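PDB 3JRV: protein K7 from Vaccinia virus WR, which acts as a Bcl-2-like virulence factor that binds the host RNA helicase DDX3 and suppresses innate immune signalling leading to IRF3 and NF-kappa-B activation. Local coordinates for residues A[24-29]-A[138-143]; A[62-67]-A[71-76]; A[90-93]-A[97-100]; A[99-104]-A[129-134]; A[106-111]-A[123-128]. One frame throughout, in Å; residues are numbered along the deposited sequence. Where two conformers were deposited one is given.

Protein K7 illustrates how an all-helical Bcl-2-like fold is held by small apolar contacts. All five are buried. Contacts 4 and 5 lie closest to the middle, each centred about 8 Å from the centre of the chain; contact 2, at about 14 Å, lies furthest out and includes the partly exposed Ile65. Contacts 3, 4 and 5 all use helix 95-114, which meets the loop before it (contact 3), helix 128-131 (contact 4) and the loop 123-128 (contact 5). Contact 1 joins sequence-distant helices, whereas contact 2 joins consecutive ones. No direct hydrogen bond crosses any of the five; a water bridges contact 3, and beside contact 5 several backbone groups of 123-128 bond to the bound peptide.

Contact 1: A[24-29]-A[138-143]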
# COMPACT_ATOMS: atom_id res chain seq x y z
N ASP A 24 9.40 9.74 -9.97
CA ASP A 24 10.19 8.53 -10.10
C ASP A 24 10.35 7.81 -8.75
O ASP A 24 10.96 6.74 -8.70
CB ASP A 24 11.57 8.81 -10.72
CG ASP A 24 11.48 9.07 -12.25
OD1 ASP A 24 10.45 8.77 -12.92
OD2 ASP A 24 12.47 9.66 -12.75
N SER A 25 9.81 8.40 -7.69
CA SER A 25 9.84 7.78 -6.36
C SER A 25 8.52 7.14 -5.97
O SER A 25 8.43 6.52 -4.93
CB SER A 25 10.27 8.79 -5.30
OG SER A 25 11.63 9.11 -5.48
N ILE A 26 7.50 7.31 -6.80
CA ILE A 26 6.15 6.92 -6.42
C ILE A 26 6.00 5.41 -6.26
O ILE A 26 5.41 4.96 -5.26
CB ILE A 26 5.09 7.50 -7.41
CG1 ILE A 26 4.91 8.99 -7.18
CG2 ILE A 26 3.74 6.78 -7.26
CD1 ILE A 26 4.11 9.38 -5.91
N ILE A 27 6.54 4.64 -7.20
CA ILE A 27 6.47 3.16 -7.08
C ILE A 27 7.20 2.69 -5.82
O ILE A 27 6.69 1.83 -5.07
CB ILE A 27 6.97 2.46 -8.35
CG1 ILE A 27 5.97 2.73 -9.47
CG2 ILE A 27 7.12 0.92 -8.13
CD1 ILE A 27 6.35 2.13 -10.83
N ASP A 28 8.39 3.23 -5.59
CA ASP A 28 9.15 2.84 -4.40
C ASP A 28 8.36 3.17 -3.14
O ASP A 28 8.35 2.38 -2.17
CB ASP A 28 10.50 3.57 -4.33
CG ASP A 28 11.47 3.12 -5.40
OD1 ASP A 28 11.44 1.95 -5.86
OD2 ASP A 28 12.24 3.99 -5.87
N LEU A 29 7.71 4.33 -3.11
CA LEU A 29 6.97 4.76 -1.94
C LEU A 29 5.80 3.77 -1.69
O LEU A 29 5.55 3.34 -0.56
CB LEU A 29 6.36 6.15 -2.23
CG LEU A 29 5.29 6.59 -1.23
CD1 LEU A 29 5.79 6.70 0.22
CD2 LEU A 29 4.57 7.93 -1.68
N ASN A 138 0.83 9.64 -12.06
CA ASN A 138 0.52 11.06 -12.10
C ASN A 138 -0.68 11.43 -11.23
O ASN A 138 -0.64 12.45 -10.53
CB ASN A 138 0.32 11.49 -13.54
CG ASN A 138 1.67 11.57 -14.28
OD1 ASN A 138 2.74 11.67 -13.65
ND2 ASN A 138 1.63 11.50 -15.60
N ILE A 139 -1.73 10.60 -11.25
CA ILE A 139 -2.90 10.84 -10.43
C ILE A 139 -2.43 10.93 -8.96
O ILE A 139 -2.83 11.81 -8.20
CB ILE A 139 -3.94 9.73 -10.59
CG1 ILE A 139 -4.64 9.90 -11.95
CG2 ILE A 139 -4.98 9.79 -9.43
CD1 ILE A 139 -5.42 8.68 -12.37
N LEU A 140 -1.66 9.94 -8.54
CA LEU A 140 -1.24 9.85 -7.14
C LEU A 140 -0.35 11.02 -6.73
O LEU A 140 -0.60 11.68 -5.72
CB LEU A 140 -0.56 8.51 -6.86
CG LEU A 140 -0.11 8.36 -5.40
CD1 LEU A 140 -1.27 8.54 -4.43
CD2 LEU A 140 0.61 7.02 -5.22
N ILE A 141 0.66 11.33 -7.53
CA ILE A 141 1.58 12.39 -7.08
C ILE A 141 0.92 13.76 -7.08
O ILE A 141 1.16 14.55 -6.19
CB ILE A 141 2.90 12.42 -7.85
CG1 ILE A 141 3.87 13.35 -7.12
CG2 ILE A 141 2.70 12.85 -9.30
CD1 ILE A 141 5.31 13.13 -7.59
N LEU A 142 0.02 14.01 -8.04
CA LEU A 142 -0.67 15.32 -8.06
C LEU A 142 -1.57 15.44 -6.83
O LEU A 142 -1.68 16.49 -6.23
CB LEU A 142 -1.50 15.48 -9.35
CG LEU A 142 -0.58 15.55 -10.58
CD1 LEU A 142 -1.37 15.54 -11.87
CD2 LEU A 142 0.47 16.69 -10.50
N PHE A 143 -2.24 14.33 -6.48
CA PHE A 143 -3.10 14.34 -5.32
C PHE A 143 -2.28 14.60 -4.04
O PHE A 143 -2.67 15.39 -3.19
CB PHE A 143 -3.86 13.01 -5.21
CG PHE A 143 -4.65 12.89 -3.96
CD1 PHE A 143 -5.96 13.39 -3.86
CD2 PHE A 143 -4.10 12.23 -2.86
CE1 PHE A 143 -6.71 13.27 -2.68
CE2 PHE A 143 -4.85 12.11 -1.65
CZ PHE A 143 -6.14 12.64 -1.56
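The first turn of helix 26-42 packs on helix 134-148 in the helical bundle of a Bcl-2-like fold, and Ile26 is the wedge between them, meeting both Leu140 and Ile141. Its two branches divide the work. CG2 goes to Leu140, reaching the methyl CD2 at 3.7 Å, while the longer arm lies against Ile141, with CD1 3.8 Å from Ile141 CB and CG1 4.0 Å from that same CB. The division follows from the torsions: CG2 stands opposite the backbone N, and a bent second torsion (chi2 -75°) folds CD1 down onto the neighbouring helix. Both pairs of side chains cross obliquely, and the CA atoms of Ile26 and Ile141 are 7.2 Å apart. Met132 and Ile137 add to the apolar surroundings of Ile26. Nearby, Asn138 OD1 is hydrogen-bonded to Arg23 NE. On another side of the same turn, Asp28 OD1 forms a salt bridge with a basic side chain of the bound peptide, a separate chain. The same turn thus packs Ile26 into the bundle and presents Asp28 and Ile27 to the peptide, consistent with an amphipathic helix of a Bcl-2-like bundle.

Contact 2: A[62-67]-A[71-76]; sequences DVAIRY and DKINEI
This is a contact between neighbours in sequence: helix 60-68 and helix 70-80 follow each other with a break of one residue, and Ile73 reaches back from the second to touch Ala64 and Ile65 on the first. Nearly everything depends on a single methyl group; of the 101 Å² buried in all, Ile73 contributes 62 Å². Ile73 CD1 lies on the backbone of the opposing helix, 3.5 Å from Ile65 CA and 3.6 Å from the carbonyl O of Ala64. Around that landing point it also meets side-chain carbons, with Ile65 CG1 at 3.6 Å and Ala64 CB more loosely at 4.2 Å. An outstretched chain (chi2 170°) carries CD1 this far from its own helix, while Ile65 crosses it at a slant. The small side chain of Ala64 lets the methyl settle against main-chain atoms, and the CA atoms of Ile65 and Ile73 stand 7.1 Å apart. In the Bcl-2-like fold of K7 the pair are successive helices packed against each other near the periphery of the bundle, and both pack on helix 95-114. Ile104 of that helix and Tyr68, from the end of helix 60-68, also touch Ile73, and Tyr67 packs on Ala100.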
# COMPACT_ATOMS: atom_id res chain seq x y z
N ASP A 62 -9.90 4.44 4.34
CA ASP A 62 -11.27 4.97 4.30
C ASP A 62 -11.79 4.97 2.88
O ASP A 62 -12.98 4.75 2.67
CB ASP A 62 -11.39 6.40 4.81
CG ASP A 62 -11.11 6.54 6.29
OD1 ASP A 62 -11.04 5.49 6.97
OD2 ASP A 62 -10.91 7.71 6.75
N VAL A 63 -10.92 5.28 1.91
CA VAL A 63 -11.37 5.28 0.51
C VAL A 63 -11.78 3.88 0.10
O VAL A 63 -12.81 3.70 -0.56
CB VAL A 63 -10.28 5.78 -0.48
CG1 VAL A 63 -10.75 5.56 -1.94
CG2 VAL A 63 -9.88 7.24 -0.18
N ALA A 64 -11.02 2.88 0.54
CA ALA A 64 -11.35 1.49 0.22
C ALA A 64 -12.68 1.11 0.86
O ALA A 64 -13.53 0.46 0.21
CB ALA A 64 -10.24 0.55 0.68
N ILE A 65 -12.88 1.52 2.11
CA ILE A 65 -14.16 1.25 2.77
C ILE A 65 -15.35 1.92 2.06
O ILE A 65 -16.40 1.27 1.82
CB ILE A 65 -14.13 1.70 4.24
CG1 ILE A 65 -13.18 0.82 5.04
CG2 ILE A 65 -15.57 1.73 4.85
CD1 ILE A 65 -12.83 1.47 6.42
N ARG A 66 -15.19 3.19 1.70
CA ARG A 66 -16.24 3.87 0.92
C ARG A 66 -16.53 3.13 -0.37
O ARG A 66 -17.71 3.05 -0.78
CB ARG A 66 -15.82 5.30 0.57
CG ARG A 66 -16.07 6.38 1.58
CD ARG A 66 -15.59 7.75 1.03
NE ARG A 66 -15.04 8.56 2.11
CZ ARG A 66 -13.74 8.77 2.35
NH1 ARG A 66 -12.81 8.41 1.48
NH2 ARG A 66 -13.39 9.47 3.43
N TYR A 67 -15.49 2.61 -1.04
CA TYR A 67 -15.57 2.11 -2.43
C TYR A 67 -16.21 0.72 -2.43
O TYR A 67 -17.10 0.44 -3.25
CB TYR A 67 -14.16 2.04 -3.02
CG TYR A 67 -14.06 1.69 -4.50
CD1 TYR A 67 -14.34 2.64 -5.47
CD2 TYR A 67 -13.75 0.41 -4.91
CE1 TYR A 67 -14.27 2.32 -6.83
CE2 TYR A 67 -13.63 0.08 -6.26
CZ TYR A 67 -13.91 1.03 -7.21
OH TYR A 67 -13.78 0.70 -8.55
N ASP A 71 -17.90 -5.34 4.39
CA ASP A 71 -18.10 -6.76 4.11
C ASP A 71 -17.30 -7.25 2.90
O ASP A 71 -16.70 -8.33 2.95
CB ASP A 71 -19.60 -7.09 3.96
CG ASP A 71 -20.38 -6.94 5.26
OD1 ASP A 71 -19.80 -7.12 6.36
OD2 ASP A 71 -21.61 -6.71 5.16
N LYS A 72 -17.28 -6.46 1.82
CA LYS A 72 -16.56 -6.84 0.61
C LYS A 72 -15.06 -6.77 0.91
O LYS A 72 -14.27 -7.60 0.44
CB LYS A 72 -16.96 -5.94 -0.56
CG LYS A 72 -16.22 -6.24 -1.88
CD LYS A 72 -16.63 -7.59 -2.47
CE LYS A 72 -15.98 -7.82 -3.82
NZ LYS A 72 -16.47 -6.90 -4.89
N ILE A 73 -14.66 -5.75 1.68
CA ILE A 73 -13.27 -5.72 2.11
C ILE A 73 -12.84 -7.00 2.80
O ILE A 73 -11.81 -7.58 2.47
CB ILE A 73 -12.93 -4.50 2.97
CG1 ILE A 73 -12.89 -3.27 2.07
CG2 ILE A 73 -11.60 -4.71 3.70
CD1 ILE A 73 -12.82 -1.96 2.83
N ASN A 74 -13.62 -7.41 3.81
CA ASN A 74 -13.33 -8.62 4.57
C ASN A 74 -13.30 -9.82 3.64
O ASN A 74 -12.37 -10.63 3.69
CB ASN A 74 -14.34 -8.75 5.71
CG ASN A 74 -14.03 -7.78 6.84
OD1 ASN A 74 -12.91 -7.26 6.92
ND2 ASN A 74 -15.03 -7.48 7.68
N GLU A 75 -14.23 -9.85 2.68
CA GLU A 75 -14.26 -10.89 1.64
C GLU A 75 -12.98 -10.90 0.79
O GLU A 75 -12.37 -11.95 0.62
CB GLU A 75 -15.49 -10.71 0.74
CG GLU A 75 -15.83 -11.87 -0.17
CD GLU A 75 -16.90 -11.51 -1.17
OE1 GLU A 75 -17.88 -10.83 -0.77
OE2 GLU A 75 -16.74 -11.83 -2.38
N ILE A 76 -12.60 -9.74 0.26
CA ILE A 76 -11.39 -9.63 -0.58
C ILE A 76 -10.14 -10.09 0.19
O ILE A 76 -9.27 -10.77 -0.36
CB ILE A 76 -11.21 -8.18 -1.09
CG1 ILE A 76 -12.32 -7.82 -2.08
CG2 ILE A 76 -9.82 -7.98 -1.75
CD1 ILE A 76 -12.44 -6.32 -2.40

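Contact 3: A[90-93]-A[97-100]; sequences TKVH and SLFA
Val92, Ser97 and Leu98 carry this contact, in which the loop leading into helix 95-114 folds back over the first turn of that same helix. Val92 gives up most surface, 64 Å², and does so through its methyls. CG1 stands opposite the backbone N (chi1 174°) and thereby comes down on the main chain of the helix, 3.5 Å from Leu98 CA and 3.6 Å from Leu98 N; the side chain of Leu98 is met only at its root, CB lying 4.1 Å from Val92 CG1. Ser97, one residue earlier in the helix than Leu98, touches the same valine. Its OG passes Val92 CG1 at 3.8 Å and CG2 at 4.0 Å, distances of simple packing; the hydroxyl also has a weak hydrogen bond with Tyr67 OH of helix 60-68. A water lies 2.7 Å from Ser97 OG and donates to Lys91 O at 3.2 Å, bridging loop and helix. Because Ser97 was modelled in two conformers, this bridge holds for one of them and is to that extent doubtful. The backbone around the valine is tied down as well: Asn136 ND2 bonds to Val92 O, and Asp94, just ahead of Ser97, takes the N-H of Ser97 on OD2. On the loop side His93 NE2 turns back to Thr90 O in a weak hydrogen bond. Here, then, is the buried start of a helix in an all-helical bundle, its first turn covered by an apolar residue of the incoming loop while side-chain bonds fix the entry.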
# COMPACT_ATOMS: atom_id res chain seq x y z
N THR A 90 -4.52 -4.55 -13.58
CA THR A 90 -4.47 -3.99 -14.94
C THR A 90 -5.78 -3.31 -15.32
O THR A 90 -5.84 -2.65 -16.35
CB THR A 90 -4.20 -5.03 -16.06
OG1 THR A 90 -5.30 -5.95 -16.13
CG2 THR A 90 -2.88 -5.78 -15.84
N LYS A 91 -6.80 -3.42 -14.47
CA LYS A 91 -8.11 -2.83 -14.76
C LYS A 91 -8.41 -1.58 -13.92
O LYS A 91 -9.54 -1.07 -13.90
CB LYS A 91 -9.23 -3.88 -14.62
CG LYS A 91 -8.90 -5.16 -15.38
CD LYS A 91 -9.07 -4.99 -16.89
CE LYS A 91 -8.81 -6.27 -17.71
NZ LYS A 91 -9.61 -7.46 -17.27
N VAL A 92 -7.37 -1.08 -13.24
CA VAL A 92 -7.55 0.05 -12.32
C VAL A 92 -7.10 1.33 -13.04
O VAL A 92 -5.92 1.52 -13.34
CB VAL A 92 -6.70 -0.14 -11.02
CG1 VAL A 92 -6.79 1.11 -10.16
CG2 VAL A 92 -7.25 -1.33 -10.22
N HIS A 93 -8.08 2.16 -13.37
CA HIS A 93 -7.83 3.29 -14.26
C HIS A 93 -8.45 4.63 -13.86
O HIS A 93 -8.65 5.50 -14.72
CB HIS A 93 -8.27 2.92 -15.68
CG HIS A 93 -7.50 1.78 -16.26
ND1 HIS A 93 -6.13 1.80 -16.41
CD2 HIS A 93 -7.91 0.58 -16.73
CE1 HIS A 93 -5.72 0.64 -16.88
NE2 HIS A 93 -6.79 -0.12 -17.09
N SER A 97 -10.68 4.31 -7.75
CA SER A 97 -10.33 2.89 -7.83
C SER A 97 -8.86 2.68 -7.44
O SER A 97 -8.51 1.73 -6.73
CB SER A 97 -10.60 2.33 -9.24
OG SER A 97 -10.42 0.94 -9.21
N LEU A 98 -7.99 3.60 -7.88
CA LEU A 98 -6.57 3.47 -7.58
C LEU A 98 -6.38 3.56 -6.05
O LEU A 98 -5.62 2.75 -5.45
CB LEU A 98 -5.79 4.58 -8.31
CG LEU A 98 -4.30 4.71 -7.93
CD1 LEU A 98 -3.56 3.40 -8.31
CD2 LEU A 98 -3.71 5.92 -8.69
N PHE A 99 -6.95 4.61 -5.44
CA PHE A 99 -6.76 4.83 -3.99
C PHE A 99 -7.39 3.70 -3.19
O PHE A 99 -6.82 3.26 -2.18
CB PHE A 99 -7.26 6.19 -3.50
CG PHE A 99 -6.57 7.38 -4.12
CD1 PHE A 99 -5.45 7.23 -4.94
CD2 PHE A 99 -7.02 8.66 -3.81
CE1 PHE A 99 -4.81 8.38 -5.51
CE2 PHE A 99 -6.39 9.83 -4.37
CZ PHE A 99 -5.27 9.67 -5.19
N ALA A 100 -8.56 3.21 -3.62
CA ALA A 100 -9.19 2.05 -2.96
C ALA A 100 -8.28 0.84 -3.05
O ALA A 100 -8.19 0.05 -2.10
CB ALA A 100 -10.51 1.74 -3.62
O HOH W 1 -11.37 -0.16 -11.45

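Contact 4: A[99-104]-A[129-134]; sequences FATIGI and TDLMTD
Thr101 is the first residue of segment 99-104 to meet helix 128-131, and it does so with its methyl. CG2 points at the end of Leu131, 3.8 Å from CD1 and 4.1 Å from CD2, so that the two side chains meet tip to tip. The threonine divides its chemistry cleanly: chi1 of -61° sets OG1 beside the backbone N and leaves CG2 opposite it, so the methyl faces the leucine while OG1 is hydrogen-bonded to Ser97 O one turn earlier in its own helix. A buried hydroxyl is thus satisfied without asking anything of its apolar neighbour. Ile102 follows and is more distant, CG1 lying 4.4 Å from Leu131 CD2, so the leucine is flanked by two successive residues of the long helix. Leu131 buries 50 Å² here and also packs on Val92. Behind it the chain leaves the helix: Met132, a selenomethionine, sits at the centre of an inverse gamma turn, in which Thr133 N makes a weak bond of 3.1 Å to Leu131 O. Asn136 ND2 binds that same carbonyl, and Thr133 OG1 caps Asn136 N at the start of helix 134-148. Met132 packs on Leu140 and Ile137 of helix 134-148. A short helix ending in a tight turn, with its final residue, Leu131, packed on helix 95-114, is how this Bcl-2-like bundle leads the chain into its C-terminal helix.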
# COMPACT_ATOMS: atom_id res chain seq x y z
N PHE A 99 -6.95 4.61 -5.44
CA PHE A 99 -6.76 4.83 -3.99
C PHE A 99 -7.39 3.70 -3.19
O PHE A 99 -6.82 3.26 -2.18
CB PHE A 99 -7.26 6.19 -3.50
CG PHE A 99 -6.57 7.38 -4.12
CD1 PHE A 99 -5.45 7.23 -4.94
CD2 PHE A 99 -7.02 8.66 -3.81
CE1 PHE A 99 -4.81 8.38 -5.51
CE2 PHE A 99 -6.39 9.83 -4.37
CZ PHE A 99 -5.27 9.67 -5.19
N ALA A 100 -8.56 3.21 -3.62
CA ALA A 100 -9.19 2.05 -2.96
C ALA A 100 -8.28 0.84 -3.05
O ALA A 100 -8.19 0.05 -2.10
CB ALA A 100 -10.51 1.74 -3.62
N THR A 101 -7.60 0.66 -4.18
CA THR A 101 -6.78 -0.54 -4.39
C THR A 101 -5.55 -0.46 -3.48
O THR A 101 -5.15 -1.45 -2.86
CB THR A 101 -6.34 -0.69 -5.86
OG1 THR A 101 -7.51 -0.81 -6.68
CG2 THR A 101 -5.45 -1.94 -6.13
N ILE A 102 -4.91 0.71 -3.41
CA ILE A 102 -3.82 0.88 -2.45
C ILE A 102 -4.30 0.62 -1.01
O ILE A 102 -3.59 -0.04 -0.23
CB ILE A 102 -3.18 2.31 -2.59
CG1 ILE A 102 -2.56 2.41 -3.99
CG2 ILE A 102 -2.16 2.55 -1.47
CD1 ILE A 102 -2.21 3.85 -4.37
N GLY A 103 -5.46 1.18 -0.65
CA GLY A 103 -6.09 0.94 0.65
C GLY A 103 -6.28 -0.56 0.90
O GLY A 103 -6.03 -1.02 2.05
N ILE A 104 -6.77 -1.29 -0.10
CA ILE A 104 -7.01 -2.74 0.04
C ILE A 104 -5.71 -3.48 0.25
O ILE A 104 -5.65 -4.37 1.10
CB ILE A 104 -7.83 -3.33 -1.20
CG1 ILE A 104 -9.26 -2.86 -1.08
CG2 ILE A 104 -7.68 -4.87 -1.24
CD1 ILE A 104 -10.07 -3.74 -0.14
N THR A 129 3.84 -2.82 -11.07
CA THR A 129 3.97 -2.07 -12.34
C THR A 129 2.68 -2.16 -13.18
O THR A 129 2.41 -1.30 -14.04
CB THR A 129 5.18 -2.51 -13.17
OG1 THR A 129 5.14 -3.92 -13.42
CG2 THR A 129 6.45 -2.16 -12.48
N ASP A 130 1.85 -3.16 -12.91
CA ASP A 130 0.53 -3.22 -13.56
C ASP A 130 -0.41 -2.14 -12.99
O ASP A 130 -1.21 -1.54 -13.71
CB ASP A 130 -0.13 -4.61 -13.40
CG ASP A 130 0.45 -5.68 -14.31
OD1 ASP A 130 1.17 -5.36 -15.28
OD2 ASP A 130 0.18 -6.89 -14.03
N LEU A 131 -0.29 -1.88 -11.69
CA LEU A 131 -1.13 -0.92 -11.00
C LEU A 131 -0.65 0.49 -11.30
O LEU A 131 -1.47 1.39 -11.63
CB LEU A 131 -1.06 -1.16 -9.48
CG LEU A 131 -1.96 -0.26 -8.63
CD1 LEU A 131 -3.45 -0.39 -9.00
CD2 LEU A 131 -1.78 -0.53 -7.15
N MSE A 132 0.66 0.69 -11.20
CA MSE A 132 1.22 2.04 -11.24
C MSE A 132 1.65 2.35 -12.67
O MSE A 132 2.83 2.55 -12.96
CB MSE A 132 2.40 2.18 -10.26
CG MSE A 132 1.99 2.03 -8.77
SE MSE A 132 0.34 2.91 -8.07
CE MSE A 132 0.80 4.74 -8.50
N THR A 133 0.67 2.44 -13.57
CA THR A 133 0.89 2.97 -14.93
C THR A 133 1.34 4.43 -14.80
O THR A 133 1.11 5.07 -13.76
CB THR A 133 -0.44 3.00 -15.72
OG1 THR A 133 -1.42 3.77 -15.00
CG2 THR A 133 -0.99 1.60 -15.90
N ASP A 134 1.82 5.01 -15.90
CA ASP A 134 2.20 6.43 -15.84
C ASP A 134 1.02 7.33 -15.44
O ASP A 134 1.17 8.26 -14.65
CB ASP A 134 2.81 6.87 -17.18
CG ASP A 134 4.26 6.44 -17.34
OD1 ASP A 134 4.95 6.29 -16.31
OD2 ASP A 134 4.72 6.25 -18.50

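Contact 5: A[106-111]-A[123-128]; sequences AKITEH and QSLGNI
Leu125 alone carries the loop's share of this contact, reaching Ile108 and Thr109 on helix 95-114, but the residues before it set the stage. Gln123 is engaged by the bound peptide, its NE2 hydrogen-bonding to the peptide backbone. Ser124 OG is tied to Arg121 O. Then comes Leu125, whose two methyls part over the helix: CD2 lies 4.0 Å from Ile108 CG2 and CD1 lies 4.1 Å from Thr109 CG2. The leucine slides past the isoleucine in the opposite direction and crosses the threonine at about a right angle. Thr109 can offer a methyl here because OG1 takes the position between backbone N and carbonyl carbon (chi1 68°), where it is hydrogen-bonded to Ile34 O of helix 26-42. Ile34 and Trp112 also touch the leucine, and Leu125 and Thr109 each pack on an aromatic side chain of the peptide. Gly126 follows in a backbone conformation (phi 115°, psi -178°) open in practice to a residue without a side chain. Backbone groups of Gln123, Leu125 and Gly126 hydrogen-bond to the peptide. At Ile128, where helix 128-131 begins, N binds an acidic side chain of the peptide, a negative partner that probably interacts favourably with the helix dipole. The chemistry implies a loop with two roles: an apolar anchor on one side, with several backbone groups engaged by the peptide.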
# COMPACT_ATOMS: atom_id res chain seq x y z
N ALA A 106 -3.06 -2.31 1.61
CA ALA A 106 -2.62 -2.02 3.00
C ALA A 106 -3.43 -2.86 3.98
O ALA A 106 -2.89 -3.37 4.98
CB ALA A 106 -2.79 -0.55 3.32
N LYS A 107 -4.74 -2.95 3.76
CA LYS A 107 -5.57 -3.77 4.67
C LYS A 107 -5.11 -5.21 4.65
O LYS A 107 -5.14 -5.87 5.72
CB LYS A 107 -7.07 -3.64 4.35
CG LYS A 107 -7.60 -2.27 4.74
CD LYS A 107 -7.92 -2.12 6.23
CE LYS A 107 -9.42 -2.27 6.50
NZ LYS A 107 -9.87 -1.32 7.57
N ILE A 108 -4.76 -5.73 3.48
CA ILE A 108 -4.37 -7.13 3.37
C ILE A 108 -3.04 -7.34 4.14
O ILE A 108 -2.94 -8.27 4.94
CB ILE A 108 -4.17 -7.55 1.93
CG1 ILE A 108 -5.54 -7.60 1.22
CG2 ILE A 108 -3.44 -8.90 1.83
CD1 ILE A 108 -5.40 -7.59 -0.28
N THR A 109 -2.02 -6.52 3.88
CA THR A 109 -0.74 -6.78 4.55
C THR A 109 -0.81 -6.48 6.06
O THR A 109 -0.15 -7.16 6.85
CB THR A 109 0.43 -6.04 3.89
OG1 THR A 109 0.27 -4.63 4.10
CG2 THR A 109 0.46 -6.39 2.40
N GLU A 110 -1.63 -5.52 6.48
CA GLU A 110 -1.89 -5.30 7.91
C GLU A 110 -2.58 -6.54 8.52
O GLU A 110 -2.19 -7.01 9.60
CB GLU A 110 -2.83 -4.11 8.09
CG GLU A 110 -3.28 -3.95 9.51
CD GLU A 110 -4.11 -2.72 9.69
OE1 GLU A 110 -5.30 -2.75 9.30
OE2 GLU A 110 -3.58 -1.73 10.24
N HIS A 111 -3.56 -7.08 7.79
CA HIS A 111 -4.33 -8.21 8.30
C HIS A 111 -3.37 -9.39 8.50
O HIS A 111 -3.44 -10.10 9.54
CB HIS A 111 -5.45 -8.59 7.30
CG HIS A 111 -6.23 -9.80 7.72
ND1 HIS A 111 -7.13 -9.77 8.76
CD2 HIS A 111 -6.17 -11.09 7.31
CE1 HIS A 111 -7.60 -10.98 8.98
NE2 HIS A 111 -7.04 -11.81 8.11
N GLN A 123 5.85 -11.18 -2.35
CA GLN A 123 5.73 -11.34 -3.81
C GLN A 123 4.44 -12.00 -4.22
O GLN A 123 4.44 -12.82 -5.15
CB GLN A 123 6.96 -12.06 -4.40
CG GLN A 123 8.27 -11.29 -4.16
CD GLN A 123 9.49 -12.04 -4.67
OE1 GLN A 123 9.48 -13.28 -4.70
NE2 GLN A 123 10.56 -11.32 -4.98
N SER A 124 3.36 -11.74 -3.48
CA SER A 124 2.10 -12.41 -3.77
C SER A 124 0.93 -11.56 -4.22
O SER A 124 -0.09 -12.11 -4.64
CB SER A 124 1.70 -13.30 -2.59
OG SER A 124 1.19 -12.51 -1.55
N LEU A 125 1.05 -10.22 -4.16
CA LEU A 125 -0.15 -9.37 -4.33
C LEU A 125 -0.50 -9.14 -5.80
O LEU A 125 -1.64 -8.80 -6.11
CB LEU A 125 0.04 -7.99 -3.70
CG LEU A 125 -0.02 -7.91 -2.16
CD1 LEU A 125 0.27 -6.48 -1.73
CD2 LEU A 125 -1.37 -8.36 -1.60
N GLY A 126 0.46 -9.38 -6.68
CA GLY A 126 0.37 -8.97 -8.09
C GLY A 126 1.44 -7.93 -8.41
O GLY A 126 2.26 -7.60 -7.55
N ASN A 127 1.45 -7.45 -9.65
CA ASN A 127 2.56 -6.63 -10.15
C ASN A 127 2.29 -5.17 -9.88
O ASN A 127 1.27 -4.63 -10.34
CB ASN A 127 2.72 -6.82 -11.66
CG ASN A 127 3.02 -8.25 -12.08
OD1 ASN A 127 2.54 -8.70 -13.13
ND2 ASN A 127 3.87 -8.93 -11.34
N ILE A 128 3.14 -4.54 -9.06
CA ILE A 128 2.99 -3.11 -8.82
C ILE A 128 3.05 -2.33 -10.12
O ILE A 128 2.41 -1.29 -10.24
CB ILE A 128 3.96 -2.59 -7.77
CG1 ILE A 128 3.42 -1.28 -7.16
CG2 ILE A 128 5.37 -2.45 -8.34
CD1 ILE A 128 4.25 -0.85 -5.97